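Local coordinates for protein hypothetical bacterial 6-phosphogluconolactonase (Bacteroides fragilis, PDB 3SCY) that is a putative 6-phosphogluconolactonase, which would probably hydrolyse 6-phosphogluconolactone to 6-phosphogluconate in the pentose phosphate pathway, at residues Lys149-Met154 with Ile228-Gly233. Numbering follows the deposited sequence. Where two conformers were deposited one is given.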
loop_
_atom_site.group_PDB
_atom_site.type_symbol
_atom_site.label_atom_id
_atom_site.label_comp_id
_atom_site.label_asym_id
_atom_site.label_seq_id
_atom_site.Cartn_x
_atom_site.Cartn_y
_atom_site.Cartn_z
ATOM N N LYS A 149 -2.873 -5.445 -24.192
ATOM C CA LYS A 149 -2.451 -6.747 -24.706
ATOM C C LYS A 149 -1.411 -7.482 -23.855
ATOM O O LYS A 149 -1.439 -8.708 -23.841
ATOM C CB LYS A 149 -1.929 -6.629 -26.146
ATOM C CG LYS A 149 -2.950 -7.094 -27.184
ATOM C CD LYS A 149 -2.382 -7.118 -28.602
ATOM C CE LYS A 149 -1.806 -8.462 -28.979
ATOM N NZ LYS A 149 -1.162 -8.434 -30.318
ATOM N N GLU A 150 -0.504 -6.766 -23.178
ATOM C CA GLU A 150 0.535 -7.394 -22.357
ATOM C C GLU A 150 0.231 -7.342 -20.860
ATOM O O GLU A 150 0.692 -8.211 -20.111
ATOM C CB GLU A 150 1.892 -6.726 -22.615
ATOM C CG GLU A 150 2.713 -7.404 -23.703
ATOM C CD GLU A 150 2.191 -7.290 -25.124
ATOM O OE1 GLU A 150 2.063 -8.342 -25.792
ATOM O OE2 GLU A 150 1.925 -6.153 -25.576
ATOM N N ARG A 151 -0.512 -6.324 -20.412
ATOM C CA ARG A 151 -0.751 -6.183 -18.986
ATOM C C ARG A 151 -2.111 -6.652 -18.467
ATOM O O ARG A 151 -2.233 -6.835 -17.254
ATOM C CB ARG A 151 -0.550 -4.709 -18.591
ATOM C CG ARG A 151 0.870 -4.168 -18.824
ATOM C CD ARG A 151 1.946 -4.810 -17.947
ATOM N NE ARG A 151 1.598 -4.858 -16.515
ATOM C CZ ARG A 151 1.833 -3.884 -15.640
ATOM N NH1 ARG A 151 2.401 -2.750 -16.033
ATOM N NH2 ARG A 151 1.500 -4.036 -14.363
ATOM N N GLN A 152 -3.119 -6.848 -19.337
ATOM C CA GLN A 152 -4.469 -7.201 -18.869
ATOM C C GLN A 152 -5.012 -8.475 -19.532
ATOM O O GLN A 152 -6.179 -8.523 -19.911
ATOM C CB GLN A 152 -5.423 -6.011 -19.105
ATOM C CG GLN A 152 -4.974 -4.709 -18.426
ATOM C CD GLN A 152 -5.933 -3.565 -18.646
ATOM O OE1 GLN A 152 -6.151 -3.109 -19.777
ATOM N NE2 GLN A 152 -6.525 -3.068 -17.571
ATOM N N THR A 153 -4.180 -9.523 -19.610
ATOM C CA THR A 153 -4.553 -10.808 -20.225
ATOM C C THR A 153 -5.354 -11.663 -19.238
ATOM O O THR A 153 -5.934 -12.676 -19.626
ATOM C CB THR A 153 -3.287 -11.560 -20.680
ATOM O OG1 THR A 153 -2.513 -11.900 -19.530
ATOM C CG2 THR A 153 -2.433 -10.743 -21.635
HETATM N N MSE A 154 -5.375 -11.247 -17.956
HETATM C CA MSE A 154 -6.009 -11.972 -16.853
HETATM C C MSE A 154 -6.193 -11.047 -15.666
HETATM O O MSE A 154 -5.566 -9.985 -15.641
HETATM C CB MSE A 154 -5.115 -13.167 -16.425
HETATM C CG MSE A 154 -3.670 -12.762 -16.149
HETATM SE SE MSE A 154 -2.497 -14.136 -15.444
HETATM C CE MSE A 154 -3.044 -15.681 -16.530
ATOM N N ILE A 228 -5.342 5.142 -7.793
ATOM C CA ILE A 228 -4.268 5.409 -8.738
ATOM C C ILE A 228 -4.272 4.256 -9.737
ATOM O O ILE A 228 -4.235 3.085 -9.329
ATOM C CB ILE A 228 -2.866 5.674 -8.107
ATOM C CG1 ILE A 228 -1.874 6.111 -9.208
ATOM C CG2 ILE A 228 -2.332 4.456 -7.297
ATOM C CD1 ILE A 228 -0.588 6.692 -8.744
ATOM N N ASN A 229 -4.308 4.600 -11.039
ATOM C CA ASN A 229 -4.331 3.637 -12.130
ATOM C C ASN A 229 -2.957 3.539 -12.732
ATOM O O ASN A 229 -2.436 4.545 -13.237
ATOM C CB ASN A 229 -5.369 4.059 -13.154
ATOM C CG ASN A 229 -6.763 3.930 -12.610
ATOM O OD1 ASN A 229 -7.198 2.849 -12.238
ATOM N ND2 ASN A 229 -7.479 5.034 -12.535
ATOM N N GLU A 230 -2.359 2.337 -12.676
ATOM C CA GLU A 230 -0.996 2.135 -13.158
ATOM C C GLU A 230 -0.853 2.409 -14.653
ATOM O O GLU A 230 0.068 3.116 -15.055
ATOM C CB GLU A 230 -0.507 0.714 -12.858
ATOM C CG GLU A 230 0.889 0.426 -13.395
ATOM C CD GLU A 230 1.532 -0.832 -12.852
ATOM O OE1 GLU A 230 1.339 -1.133 -11.653
ATOM O OE2 GLU A 230 2.313 -1.464 -13.598
ATOM N N ILE A 231 -1.722 1.811 -15.477
ATOM C CA ILE A 231 -1.570 1.897 -16.924
ATOM C C ILE A 231 -2.070 3.226 -17.473
ATOM O O ILE A 231 -1.391 3.845 -18.295
ATOM C CB ILE A 231 -2.289 0.714 -17.597
ATOM C CG1 ILE A 231 -1.832 -0.638 -17.004
ATOM C CG2 ILE A 231 -2.054 0.745 -19.133
ATOM C CD1 ILE A 231 -2.742 -1.859 -17.433
ATOM N N GLY A 232 -3.247 3.634 -17.041
ATOM C CA GLY A 232 -3.847 4.884 -17.493
ATOM C C GLY A 232 -3.144 6.120 -16.970
ATOM O O GLY A 232 -3.221 7.183 -17.596
ATOM N N GLY A 233 -2.455 5.971 -15.831
ATOM C CA GLY A 233 -1.721 7.063 -15.195
ATOM C C GLY A 233 -2.649 8.116 -14.623
ATOM O O GLY A 233 -2.281 9.284 -14.481
#
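At the edge of the R151 guanidinium, in its plane, sits OE2 of E230; the two flat groups are turned 57° apart, which rules out a coplanar pairing. The salt bridge belongs to a seven-bladed beta-propeller, where it joins the connection leading into one blade (157-206) to a turn of the next (213-252): R151 lies in the loop before strand 157-162, and E230 in the turn between strands 224-229 and 234-241. The grip is on one oxygen, since R151 NH1 and R151 NH2 each lie 2.8 Å from E230 OE2. The N-H...O angles of 145° and 142° are bent, as expected when two donors share an acceptor. On the carboxylate, NH1 arrives on the anti side of OE2, whereas NH2 comes from above the plane, on the same face. The other oxygen, OE1, forms salt bridges with R214 and R278, so three arginines meet this carboxylate. NH2 of R151 is also hydrogen-bonded to Y117 OH, which helps fix the guanidinium's rotation. The arginine chain is bent at chi2 and chi3, which brings the guanidinium to E230 OE2. Beside this polar pair, I231 supplies the apolar part of the contact. The Q152 amide is held by D148 N and L174 O, while its aliphatic part meets the isoleucine: I231 CD1 lies 3.8 Å from Q152 CG and 3.8 Å from R151 CB.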